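Local structure of pili retraction protein PilT (Thermus thermophilus, 5FL3) at residues Pro113-Leu118 / Glu123-Leu128; Thr240-Arg245 / Ala290-Ile295; Ser275-Pro280 / Arg326-His331; Gln312-Met317 / Pro353-Leu358. The protein probably hydrolyses ATP to power the retraction of type IV pili, as a P-loop motor of the GSP E family. One frame throughout, in Å; residues are numbered along the deposited sequence.

Contact 1: Pro113-Leu118 / Glu123-Leu128. With ADP (adenosine-5'-diphosphate), chain B.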
# COMPACT_ATOMS: atom_id res chain seq x y z
N PRO A 113 -6.98 5.55 -9.06
CA PRO A 113 -6.66 4.93 -10.35
C PRO A 113 -7.52 3.70 -10.60
O PRO A 113 -7.93 3.04 -9.64
CB PRO A 113 -5.18 4.55 -10.18
CG PRO A 113 -4.68 5.40 -9.04
CD PRO A 113 -5.84 5.53 -8.13
N SER A 114 -7.81 3.40 -11.86
CA SER A 114 -8.51 2.18 -12.21
C SER A 114 -7.60 0.95 -12.10
O SER A 114 -6.37 1.08 -12.14
CB SER A 114 -9.03 2.27 -13.63
OG SER A 114 -7.95 2.24 -14.52
N PHE A 115 -8.21 -0.23 -12.01
CA PHE A 115 -7.46 -1.47 -11.99
C PHE A 115 -6.53 -1.51 -13.18
O PHE A 115 -5.36 -1.91 -13.07
CB PHE A 115 -8.38 -2.68 -12.03
CG PHE A 115 -9.20 -2.86 -10.79
CD1 PHE A 115 -8.63 -2.69 -9.54
CD2 PHE A 115 -10.54 -3.19 -10.88
CE1 PHE A 115 -9.39 -2.86 -8.39
CE2 PHE A 115 -11.31 -3.36 -9.74
CZ PHE A 115 -10.74 -3.19 -8.50
N GLU A 116 -7.06 -1.07 -14.32
CA GLU A 116 -6.32 -1.16 -15.57
C GLU A 116 -5.13 -0.22 -15.55
O GLU A 116 -4.04 -0.62 -15.93
CB GLU A 116 -7.23 -0.85 -16.77
CG GLU A 116 -8.19 -1.99 -17.13
CD GLU A 116 -9.46 -1.99 -16.30
OE1 GLU A 116 -9.79 -0.94 -15.70
OE2 GLU A 116 -10.14 -3.03 -16.24
N ALA A 117 -5.35 1.02 -15.10
CA ALA A 117 -4.25 1.95 -14.82
C ALA A 117 -3.16 1.34 -13.94
O ALA A 117 -1.98 1.56 -14.16
CB ALA A 117 -4.78 3.21 -14.18
N LEU A 118 -3.56 0.55 -12.94
CA LEU A 118 -2.61 0.01 -11.97
C LEU A 118 -1.93 -1.26 -12.45
O LEU A 118 -1.01 -1.75 -11.81
CB LEU A 118 -3.31 -0.26 -10.63
CG LEU A 118 -3.85 1.00 -9.98
CD1 LEU A 118 -4.46 0.71 -8.61
CD2 LEU A 118 -2.76 2.06 -9.91
N GLU A 123 -10.50 -9.10 -13.53
CA GLU A 123 -11.34 -10.24 -13.21
C GLU A 123 -11.00 -10.80 -11.84
O GLU A 123 -11.88 -11.08 -11.03
CB GLU A 123 -11.20 -11.32 -14.28
CG GLU A 123 -12.38 -12.28 -14.35
CD GLU A 123 -12.11 -13.44 -15.28
OE1 GLU A 123 -11.18 -13.34 -16.11
OE2 GLU A 123 -12.83 -14.47 -15.17
N VAL A 124 -9.70 -10.93 -11.58
CA VAL A 124 -9.23 -11.34 -10.26
C VAL A 124 -9.68 -10.37 -9.16
O VAL A 124 -10.14 -10.80 -8.09
CB VAL A 124 -7.70 -11.43 -10.24
CG1 VAL A 124 -7.20 -11.65 -8.82
CG2 VAL A 124 -7.24 -12.54 -11.16
N MET A 125 -9.56 -9.08 -9.42
CA MET A 125 -9.89 -8.08 -8.41
C MET A 125 -11.37 -8.17 -8.04
O MET A 125 -11.73 -8.34 -6.87
CB MET A 125 -9.55 -6.68 -8.91
CG MET A 125 -8.06 -6.41 -9.03
SD MET A 125 -7.09 -6.73 -7.54
CE MET A 125 -6.36 -8.32 -7.92
N GLU A 126 -12.23 -8.07 -9.04
CA GLU A 126 -13.67 -8.13 -8.82
C GLU A 126 -14.11 -9.42 -8.14
O GLU A 126 -15.08 -9.45 -7.37
CB GLU A 126 -14.40 -7.93 -10.14
CG GLU A 126 -14.20 -6.54 -10.69
CD GLU A 126 -14.84 -6.35 -12.03
OE1 GLU A 126 -15.29 -7.35 -12.60
OE2 GLU A 126 -14.88 -5.19 -12.50
N SER A 127 -13.40 -10.50 -8.43
CA SER A 127 -13.71 -11.78 -7.81
C SER A 127 -13.44 -11.72 -6.29
O SER A 127 -14.27 -12.15 -5.50
CB SER A 127 -12.89 -12.89 -8.48
OG SER A 127 -13.20 -14.13 -7.90
N LEU A 128 -12.28 -11.18 -5.92
CA LEU A 128 -11.90 -11.01 -4.52
C LEU A 128 -12.82 -10.02 -3.80
O LEU A 128 -13.18 -10.24 -2.63
CB LEU A 128 -10.46 -10.52 -4.43
CG LEU A 128 -9.33 -11.51 -4.72
CD1 LEU A 128 -8.01 -10.75 -4.90
CD2 LEU A 128 -9.20 -12.56 -3.61
PB ADP B . 3.09 1.40 -0.68
O1B ADP B . 4.14 2.25 0.02
O2B ADP B . 3.54 -0.01 -0.98
O3B ADP B . 1.72 1.47 -0.07
PA ADP B . 2.01 3.31 -2.60
O1A ADP B . 2.21 4.42 -1.59
O2A ADP B . 0.61 2.88 -3.03
O3A ADP B . 2.92 2.04 -2.15
O5' ADP B . 2.79 3.70 -3.96
C5' ADP B . 3.98 4.48 -3.98
C4' ADP B . 4.00 5.21 -5.33
O4' ADP B . 3.84 4.28 -6.40
C3' ADP B . 2.88 6.24 -5.44
O3' ADP B . 3.49 7.46 -5.86
C2' ADP B . 1.93 5.69 -6.50
O2' ADP B . 1.44 6.69 -7.40
C1' ADP B . 2.76 4.67 -7.27
N9 ADP B . 1.97 3.46 -7.67
C8 ADP B . 1.09 2.79 -6.89
N7 ADP B . 0.54 1.73 -7.54
C5 ADP B . 1.07 1.71 -8.79
C6 ADP B . 0.93 0.86 -9.99
N6 ADP B . 0.09 -0.20 -9.97
N1 ADP B . 1.68 1.18 -11.09
C2 ADP B . 2.52 2.24 -11.11
N3 ADP B . 2.70 3.05 -10.05
C4 ADP B . 2.02 2.85 -8.88

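Contact 2: Thr240-Arg245 / Ala290-Ile295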
# COMPACT_ATOMS: atom_id res chain seq x y z
N THR A 240 6.28 -8.45 3.18
CA THR A 240 6.91 -9.61 2.56
C THR A 240 6.83 -9.68 1.03
O THR A 240 5.87 -9.22 0.43
CB THR A 240 6.32 -10.88 3.12
OG1 THR A 240 4.90 -10.72 3.18
CG2 THR A 240 6.85 -11.11 4.52
N LEU A 241 7.85 -10.29 0.43
CA LEU A 241 8.13 -10.14 -1.00
C LEU A 241 7.22 -10.98 -1.89
O LEU A 241 6.91 -10.56 -3.01
CB LEU A 241 9.59 -10.51 -1.30
CG LEU A 241 10.73 -9.67 -0.71
CD1 LEU A 241 10.46 -8.19 -0.96
CD2 LEU A 241 10.98 -9.98 0.80
N ASP A 242 6.82 -12.15 -1.41
CA ASP A 242 5.93 -13.01 -2.20
C ASP A 242 5.01 -13.82 -1.31
O ASP A 242 5.00 -13.63 -0.10
CB ASP A 242 6.74 -13.95 -3.11
CG ASP A 242 7.84 -14.69 -2.36
OD1 ASP A 242 7.80 -14.80 -1.11
OD2 ASP A 242 8.77 -15.17 -3.05
N ALA A 243 4.25 -14.73 -1.91
CA ALA A 243 3.28 -15.52 -1.15
C ALA A 243 3.96 -16.45 -0.15
O ALA A 243 3.60 -16.48 1.02
CB ALA A 243 2.40 -16.31 -2.10
N TRP A 244 4.95 -17.20 -0.61
CA TRP A 244 5.71 -18.07 0.27
C TRP A 244 6.19 -17.35 1.54
O TRP A 244 5.90 -17.78 2.65
CB TRP A 244 6.89 -18.66 -0.51
CG TRP A 244 7.93 -19.33 0.34
CD1 TRP A 244 9.20 -18.87 0.59
CD2 TRP A 244 7.80 -20.57 1.06
NE1 TRP A 244 9.86 -19.75 1.42
CE2 TRP A 244 9.03 -20.80 1.72
CE3 TRP A 244 6.77 -21.50 1.20
CZ2 TRP A 244 9.25 -21.92 2.51
CZ3 TRP A 244 6.99 -22.61 1.98
CH2 TRP A 244 8.22 -22.81 2.63
N ARG A 245 6.90 -16.23 1.37
CA ARG A 245 7.42 -15.44 2.49
C ARG A 245 6.30 -14.83 3.34
O ARG A 245 6.45 -14.65 4.56
CB ARG A 245 8.32 -14.31 1.97
CG ARG A 245 9.80 -14.62 2.03
CD ARG A 245 10.55 -13.95 0.91
NE ARG A 245 10.98 -14.93 -0.07
CZ ARG A 245 11.08 -14.71 -1.38
NH1 ARG A 245 10.77 -13.52 -1.89
NH2 ARG A 245 11.47 -15.69 -2.19
N ALA A 290 4.82 -5.47 -11.15
CA ALA A 290 5.07 -6.90 -11.16
C ALA A 290 4.23 -7.49 -10.05
O ALA A 290 4.33 -7.04 -8.91
CB ALA A 290 6.54 -7.20 -10.95
N LEU A 291 3.41 -8.49 -10.38
CA LEU A 291 2.38 -8.95 -9.47
C LEU A 291 2.29 -10.47 -9.43
O LEU A 291 2.20 -11.13 -10.48
CB LEU A 291 1.04 -8.34 -9.87
CG LEU A 291 -0.18 -8.83 -9.11
CD1 LEU A 291 -0.04 -8.52 -7.63
CD2 LEU A 291 -1.44 -8.21 -9.67
N GLU A 292 2.37 -11.01 -8.22
CA GLU A 292 2.16 -12.44 -7.97
C GLU A 292 0.83 -12.65 -7.24
O GLU A 292 0.57 -11.96 -6.25
CB GLU A 292 3.31 -13.02 -7.16
CG GLU A 292 3.13 -14.45 -6.74
CD GLU A 292 4.39 -14.99 -6.10
OE1 GLU A 292 5.44 -14.89 -6.75
OE2 GLU A 292 4.34 -15.49 -4.95
N ILE A 293 0.02 -13.58 -7.73
CA ILE A 293 -1.31 -13.86 -7.17
C ILE A 293 -1.44 -15.27 -6.64
O ILE A 293 -1.37 -16.24 -7.40
CB ILE A 293 -2.41 -13.62 -8.21
CG1 ILE A 293 -2.26 -12.23 -8.82
CG2 ILE A 293 -3.79 -13.79 -7.61
CD1 ILE A 293 -3.22 -11.94 -9.94
N LEU A 294 -1.64 -15.40 -5.32
CA LEU A 294 -2.07 -16.66 -4.73
C LEU A 294 -3.55 -16.59 -4.38
O LEU A 294 -3.95 -15.77 -3.58
CB LEU A 294 -1.25 -16.99 -3.48
CG LEU A 294 -1.75 -18.19 -2.68
CD1 LEU A 294 -1.88 -19.39 -3.59
CD2 LEU A 294 -0.83 -18.53 -1.53
N ILE A 295 -4.36 -17.43 -5.01
CA ILE A 295 -5.77 -17.48 -4.66
C ILE A 295 -6.02 -18.72 -3.82
O ILE A 295 -5.61 -19.82 -4.18
CB ILE A 295 -6.67 -17.49 -5.88
CG1 ILE A 295 -6.49 -16.21 -6.69
CG2 ILE A 295 -8.12 -17.62 -5.47
CD1 ILE A 295 -7.10 -15.00 -6.06

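Contact 3: Ser275-Pro280 / Arg326-His331. With ADP (adenosine-5'-diphosphate), chain B.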
# COMPACT_ATOMS: atom_id res chain seq x y z
N SER A 275 1.23 -10.03 -3.99
CA SER A 275 2.55 -9.49 -3.71
C SER A 275 3.02 -8.63 -4.85
O SER A 275 2.91 -9.00 -6.00
CB SER A 275 3.54 -10.62 -3.44
OG SER A 275 3.18 -11.32 -2.26
N GLN A 276 3.53 -7.45 -4.53
CA GLN A 276 3.75 -6.44 -5.54
C GLN A 276 5.17 -5.91 -5.53
O GLN A 276 5.80 -5.82 -4.48
CB GLN A 276 2.77 -5.29 -5.36
CG GLN A 276 1.34 -5.71 -5.59
CD GLN A 276 0.38 -4.56 -5.53
OE1 GLN A 276 0.77 -3.39 -5.47
NE2 GLN A 276 -0.89 -4.87 -5.56
N ARG A 277 5.66 -5.56 -6.71
CA ARG A 277 6.93 -4.88 -6.89
C ARG A 277 6.71 -3.87 -8.01
O ARG A 277 6.05 -4.18 -8.98
CB ARG A 277 8.03 -5.90 -7.22
CG ARG A 277 9.45 -5.43 -6.99
CD ARG A 277 9.99 -5.91 -5.63
NE ARG A 277 9.49 -7.24 -5.21
CZ ARG A 277 9.99 -8.42 -5.61
NH1 ARG A 277 10.99 -8.48 -6.50
NH2 ARG A 277 9.47 -9.54 -5.14
N LEU A 278 7.22 -2.65 -7.85
CA LEU A 278 7.13 -1.64 -8.90
C LEU A 278 8.46 -1.48 -9.62
O LEU A 278 9.43 -1.01 -9.02
CB LEU A 278 6.69 -0.29 -8.33
CG LEU A 278 5.22 -0.20 -8.00
CD1 LEU A 278 4.90 1.12 -7.33
CD2 LEU A 278 4.44 -0.36 -9.28
N LEU A 279 8.52 -1.88 -10.89
CA LEU A 279 9.76 -1.85 -11.66
C LEU A 279 9.77 -0.70 -12.64
O LEU A 279 8.71 -0.32 -13.17
CB LEU A 279 9.97 -3.16 -12.42
CG LEU A 279 9.95 -4.46 -11.63
CD1 LEU A 279 10.71 -5.51 -12.42
CD2 LEU A 279 10.56 -4.30 -10.27
N PRO A 280 10.96 -0.13 -12.91
CA PRO A 280 11.01 0.97 -13.87
C PRO A 280 10.54 0.49 -15.23
O PRO A 280 10.93 -0.61 -15.67
CB PRO A 280 12.49 1.38 -13.89
CG PRO A 280 13.23 0.22 -13.29
CD PRO A 280 12.29 -0.49 -12.38
N ARG A 326 -0.44 -16.79 -10.68
CA ARG A 326 0.82 -16.66 -11.40
C ARG A 326 1.89 -16.27 -10.39
O ARG A 326 1.59 -15.64 -9.37
CB ARG A 326 0.73 -15.59 -12.49
CG ARG A 326 0.68 -14.21 -11.91
CD ARG A 326 -0.29 -13.32 -12.59
NE ARG A 326 0.01 -11.93 -12.28
CZ ARG A 326 -0.58 -10.90 -12.86
NH1 ARG A 326 -1.51 -11.12 -13.79
NH2 ARG A 326 -0.23 -9.66 -12.53
N THR A 327 3.14 -16.66 -10.65
CA THR A 327 4.24 -16.28 -9.78
C THR A 327 4.85 -14.97 -10.27
O THR A 327 4.53 -14.51 -11.37
CB THR A 327 5.33 -17.36 -9.73
OG1 THR A 327 5.87 -17.56 -11.04
CG2 THR A 327 4.77 -18.66 -9.22
N PHE A 328 5.72 -14.38 -9.45
CA PHE A 328 6.49 -13.23 -9.92
C PHE A 328 7.29 -13.57 -11.17
O PHE A 328 7.26 -12.80 -12.14
CB PHE A 328 7.45 -12.72 -8.85
CG PHE A 328 7.03 -11.42 -8.26
CD1 PHE A 328 5.70 -11.05 -8.28
CD2 PHE A 328 7.96 -10.54 -7.75
CE1 PHE A 328 5.29 -9.86 -7.74
CE2 PHE A 328 7.55 -9.34 -7.22
CZ PHE A 328 6.22 -8.99 -7.19
N ASP A 329 7.99 -14.70 -11.15
CA ASP A 329 8.89 -15.05 -12.24
C ASP A 329 8.07 -15.26 -13.50
O ASP A 329 8.56 -14.99 -14.59
CB ASP A 329 9.72 -16.29 -11.91
CG ASP A 329 10.75 -16.04 -10.82
OD1 ASP A 329 10.93 -14.85 -10.46
OD2 ASP A 329 11.39 -17.01 -10.34
N GLN A 330 6.83 -15.70 -13.35
CA GLN A 330 5.92 -15.82 -14.50
C GLN A 330 5.50 -14.46 -15.03
O GLN A 330 5.51 -14.24 -16.23
CB GLN A 330 4.67 -16.63 -14.15
CG GLN A 330 4.87 -18.13 -14.13
CD GLN A 330 3.63 -18.86 -13.68
OE1 GLN A 330 3.08 -18.57 -12.62
NE2 GLN A 330 3.16 -19.80 -14.50
N HIS A 331 5.13 -13.55 -14.15
CA HIS A 331 4.63 -12.26 -14.63
C HIS A 331 5.77 -11.46 -15.25
O HIS A 331 5.52 -10.66 -16.15
CB HIS A 331 3.96 -11.47 -13.51
CG HIS A 331 3.20 -10.27 -13.99
ND1 HIS A 331 3.31 -9.03 -13.39
CD2 HIS A 331 2.33 -10.12 -15.01
CE1 HIS A 331 2.54 -8.17 -14.03
NE2 HIS A 331 1.93 -8.81 -15.02
PB ADP B . 3.09 1.40 -0.68
O1B ADP B . 4.14 2.25 0.02
O2B ADP B . 3.54 -0.01 -0.98
O3B ADP B . 1.72 1.47 -0.07
PA ADP B . 2.01 3.31 -2.60
O1A ADP B . 2.21 4.42 -1.59
O2A ADP B . 0.61 2.88 -3.03
O3A ADP B . 2.92 2.04 -2.15
O5' ADP B . 2.79 3.70 -3.96
C5' ADP B . 3.98 4.48 -3.98
C4' ADP B . 4.00 5.21 -5.33
O4' ADP B . 3.84 4.28 -6.40
C3' ADP B . 2.88 6.24 -5.44
O3' ADP B . 3.49 7.46 -5.86
C2' ADP B . 1.93 5.69 -6.50
O2' ADP B . 1.44 6.69 -7.40
C1' ADP B . 2.76 4.67 -7.27
N9 ADP B . 1.97 3.46 -7.67
C8 ADP B . 1.09 2.79 -6.89
N7 ADP B . 0.54 1.73 -7.54
C5 ADP B . 1.07 1.71 -8.79
C6 ADP B . 0.93 0.86 -9.99
N6 ADP B . 0.09 -0.20 -9.97
N1 ADP B . 1.68 1.18 -11.09
C2 ADP B . 2.52 2.24 -11.11
N3 ADP B . 2.70 3.05 -10.05
C4 ADP B . 2.02 2.85 -8.88

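Contact 4: Gln312-Met317 / Pro353-Leu358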
# COMPACT_ATOMS: atom_id res chain seq x y z
N GLN A 312 4.55 -26.48 -2.24
CA GLN A 312 3.78 -26.79 -3.45
C GLN A 312 2.84 -25.67 -3.84
O GLN A 312 1.95 -25.83 -4.68
CB GLN A 312 2.97 -28.07 -3.26
CG GLN A 312 3.79 -29.35 -3.31
CD GLN A 312 2.99 -30.55 -2.82
OE1 GLN A 312 3.49 -31.34 -2.01
NE2 GLN A 312 1.75 -30.70 -3.30
N ILE A 313 3.03 -24.52 -3.21
CA ILE A 313 2.29 -23.32 -3.51
C ILE A 313 2.80 -22.75 -4.83
O ILE A 313 2.02 -22.26 -5.64
CB ILE A 313 2.40 -22.31 -2.31
CG1 ILE A 313 1.04 -21.70 -2.04
CG2 ILE A 313 3.50 -21.28 -2.48
CD1 ILE A 313 -0.03 -22.76 -1.82
N LYS A 314 4.11 -22.89 -5.06
CA LYS A 314 4.75 -22.46 -6.30
C LYS A 314 4.07 -23.08 -7.50
O LYS A 314 3.61 -22.38 -8.41
CB LYS A 314 6.23 -22.85 -6.29
CG LYS A 314 7.02 -22.37 -7.50
CD LYS A 314 8.52 -22.48 -7.25
CE LYS A 314 9.07 -23.83 -7.67
NZ LYS A 314 9.38 -23.86 -9.13
N GLU A 315 3.98 -24.40 -7.48
CA GLU A 315 3.45 -25.16 -8.59
C GLU A 315 1.97 -24.79 -8.77
O GLU A 315 1.50 -24.60 -9.89
CB GLU A 315 3.66 -26.66 -8.35
CG GLU A 315 5.16 -27.12 -8.33
CD GLU A 315 5.90 -26.89 -6.97
OE1 GLU A 315 5.31 -26.37 -6.01
OE2 GLU A 315 7.11 -27.21 -6.88
N ALA A 316 1.27 -24.62 -7.65
CA ALA A 316 -0.14 -24.26 -7.64
C ALA A 316 -0.40 -22.95 -8.36
O ALA A 316 -1.37 -22.82 -9.12
CB ALA A 316 -0.64 -24.17 -6.22
N MET A 317 0.47 -21.98 -8.12
CA MET A 317 0.36 -20.67 -8.76
C MET A 317 0.66 -20.74 -10.26
O MET A 317 -0.08 -20.19 -11.09
CB MET A 317 1.30 -19.67 -8.07
CG MET A 317 0.65 -18.98 -6.87
SD MET A 317 1.73 -17.84 -6.01
CE MET A 317 2.88 -18.99 -5.26
N PRO A 353 16.67 -15.75 -10.53
CA PRO A 353 17.19 -15.29 -11.84
C PRO A 353 17.55 -16.45 -12.77
O PRO A 353 17.78 -16.26 -13.97
CB PRO A 353 18.44 -14.50 -11.46
CG PRO A 353 18.82 -14.99 -10.11
CD PRO A 353 17.53 -15.31 -9.42
N HIS A 354 17.60 -17.64 -12.18
CA HIS A 354 17.76 -18.88 -12.90
C HIS A 354 16.45 -19.33 -13.52
O HIS A 354 16.34 -19.43 -14.75
CB HIS A 354 18.29 -19.97 -11.96
CG HIS A 354 18.44 -21.30 -12.62
ND1 HIS A 354 19.59 -21.69 -13.27
CD2 HIS A 354 17.58 -22.34 -12.73
CE1 HIS A 354 19.44 -22.91 -13.75
NE2 HIS A 354 18.22 -23.33 -13.44
N GLU A 355 15.44 -19.57 -12.68
CA GLU A 355 14.15 -20.07 -13.14
C GLU A 355 13.54 -19.09 -14.15
O GLU A 355 12.65 -19.45 -14.93
CB GLU A 355 13.18 -20.32 -11.96
CG GLU A 355 13.57 -21.53 -11.07
CD GLU A 355 12.58 -21.82 -9.92
OE1 GLU A 355 11.38 -22.06 -10.21
OE2 GLU A 355 13.00 -21.85 -8.74
N PHE A 356 14.03 -17.86 -14.14
CA PHE A 356 13.58 -16.86 -15.09
C PHE A 356 13.97 -17.19 -16.54
O PHE A 356 13.09 -17.28 -17.40
CB PHE A 356 14.13 -15.47 -14.72
CG PHE A 356 13.75 -14.39 -15.71
CD1 PHE A 356 12.45 -13.90 -15.76
CD2 PHE A 356 14.68 -13.88 -16.60
CE1 PHE A 356 12.10 -12.93 -16.67
CE2 PHE A 356 14.33 -12.91 -17.50
CZ PHE A 356 13.04 -12.43 -17.54
N ARG A 357 15.27 -17.35 -16.80
CA ARG A 357 15.73 -17.54 -18.18
C ARG A 357 15.21 -18.85 -18.78
O ARG A 357 14.86 -18.90 -19.95
CB ARG A 357 17.25 -17.47 -18.27
CG ARG A 357 17.83 -17.67 -19.69
CD ARG A 357 17.30 -16.66 -20.73
NE ARG A 357 17.98 -16.83 -22.03
CZ ARG A 357 17.54 -16.34 -23.19
NH1 ARG A 357 16.41 -15.65 -23.25
NH2 ARG A 357 18.24 -16.56 -24.31
N LEU A 358 15.15 -19.89 -17.96
CA LEU A 358 14.45 -21.11 -18.34
C LEU A 358 13.06 -20.78 -18.85
O LEU A 358 12.74 -20.96 -20.03
CB LEU A 358 14.35 -22.08 -17.16
CG LEU A 358 15.65 -22.73 -16.70
CD1 LEU A 358 15.37 -23.72 -15.58
CD2 LEU A 358 16.34 -23.40 -17.87

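Contact 1: Pro113-Leu118 / Glu123-Leu128
Phe115 and Met125 mark the nearest approach of the two backbones, with their CA atoms 7.9 Å apart: the first lies in a short, weakly bonded helical turn, the second in the regular helix 122-130. Ser114 caps that turn, its OG accepting from Ala117 N at 2.9 Å. No hydrogen bond joins the segments; the Phe115 ring packs against the methylenes of Met125, whose flexible, unbranched chain suits a ring face. Met125 CB sits over the middle of the Phe115 ring, 3.8 Å from the centroid, in a CH-pi contact only 12° off the ring normal. CG stands beside it over the CD1-CE1 side, and SD makes an oblique Met-aromatic contact at 5.1 Å from the same centroid. The bend at chi2 (-54°) carries SD off the ring centre, while CB and CG stay on the ring. Glu126 brushes Phe115 CE2 with CG, and its carboxylate turns to Arg122. At the end of the turn Leu118 O accepts from ADP N6 at 2.6 Å, so the backbone here binds the adenine amino group. Beyond the pair, Phe115 rests on Ala152 of helix 146-160, which follows the P-loop, and Met125 on Leu274 of strand 270-280.

Contact 2: Thr240-Arg245 / Ala290-Ile295
Ala243 and Glu292 join the start of helix 243-251 to strand 287-295, an outermost strand of the mixed sheet in this P-loop NTPase fold. The helix has an aspartate N-cap: Asp242 OD1 takes Arg245 N at 3.0 Å, nearly along the C-O axis. A second acid, Glu292, comes from the strand to the same helix end. Its OE2 accepts from Ala243 N at 3.1 Å in an almost straight bond (170°), although the donor stands 37° out of the carboxylate plane. With CG anti to the backbone N (chi1 174°) and the chain extended beyond it, Glu292 spans the gap from sheet to helix. Glutamate suits this buried place because its two oxygens can each accept from a first-turn helix amide: the other oxygen, OE1, receives Phe328 N at the start of helix 328-337. Two helix N termini thus face one buried carboxylate, which would probably favour its charged form, though the nearby Asp242 carboxylate would work the other way. Close packing continues where the small methyl of Ala243 lets the helix come near the strand, 6.5 Å separating its CA from Leu294 CA. The opposite character belongs to Trp244 and Arg245, both partly exposed: the indole leads away from the strand to Thr310 and Pro311, and neither residue packs on 290-295. On the tight side Leu294, two residues along from Glu292 and pointing the same way, closes the contact by setting CD2 against Ala243 CB at 4.0 Å.

Contact 3: Ser275-Pro280 / Arg326-His331
Phe328, the first residue of helix 328-337, drives its ring against strand 270-280 of the P-loop NTPase sheet, and a capping box of Thr327 and Gln330 holds the start of that helix. The ring meets backbone as much as side chain. Its CZ lies 3.5 Å from Arg277 N, CE1 is the ring atom nearest Ser275 O, which approaches obliquely, and Gln276 CA comes up at the ring's edge, near its plane. Beside these, Arg277 CB packs on Phe328 CE2 at 3.5 Å. Arg277 sends CG anti to its backbone N (chi1 -161°) and bends at chi2 and chi3, folding its end back toward the ring. As modelled, Phe328 CE2 lies over one face of the guanidinium, but NH2 is too close to it and its placement is doubtful. A phenylalanine suits this place because its apolar rim can press against the strand backbone and Arg277 CB without needing a polar partner. Farther out, Arg277 NH1 is held by Ala349 O at the end of helix 343-349, while Ser275 OG pairs with Thr139 OG1. On the helix side Thr327 N gives to Gln330 OE1 at 2.7 Å, in the carbonyl plane on a lone pair, and Gln330 N returns a bond to Thr327 OG1. Within 326-331, Arg326 NH2 lies over the centre of the His331 ring, 3.4 Å above its plane. Leu278 belongs to the nucleotide pocket: its branched end spreads over the adenosine, with CD1 3.5 Å from ADP O4' and CD2 3.6 Å from ADP N1.

Contact 4: Gln312-Met317 / Pro353-Leu358
Glu355 offers the flat group of this contact, a carboxylate, and Lys314 meets it at OE1: the ammonium NZ stands on the syn side, 24° out of the carboxylate plane. This is an interhelical salt bridge at the surface, joining helix 313-318 to helix 353-361, and the hydrogen bond NZ to OE1 is 2.9 Å long. The backbones stay well apart, with Lys314 CA 11.9 Å from Glu355 CA, so two long charged side chains are what the gap calls for. They come from opposite directions. Glu355 is extended beyond CG, whereas Lys314 starts out with CG anti to its own N (chi1 -177°) and then folds at chi3 and chi4, which turns NZ onto the oxygen. Both residues are partly exposed, and each helix keeps its apolar side for other partners: Ile313 packs on Val300 and Leu303 of helix 298-305, Met317 on Leu294 of the sheet's edge strand, and Phe356 on Leu343 and Leu347 of helix 343-349. Helix 353-361 is also held near its start, where Glu355 N bonds to Ser352 OG. The bridge is one-sided, since Glu355 OE2 lies 4.2 Å from Lys314 NZ.

From the N terminus, contact 1 comes first and closes a short connection of four residues between its segments, beside the nucleotide. Contact 2 opens only after it, joining residues 240-245 to an edge strand 45 residues on. Contact 3 starts inside that loop, at 275-280, and ends beyond it, so the two cross; their strands are neighbours in the mixed sheet. Contact 4 in turn opens at 312-317, within the loop of contact 3, and closes past it at 353-358. The crossings thus run stepwise from the sheet into the C-terminal helices. Contacts 1 and 3 both touch ADP, and contact 4 lies farthest out, at the surface.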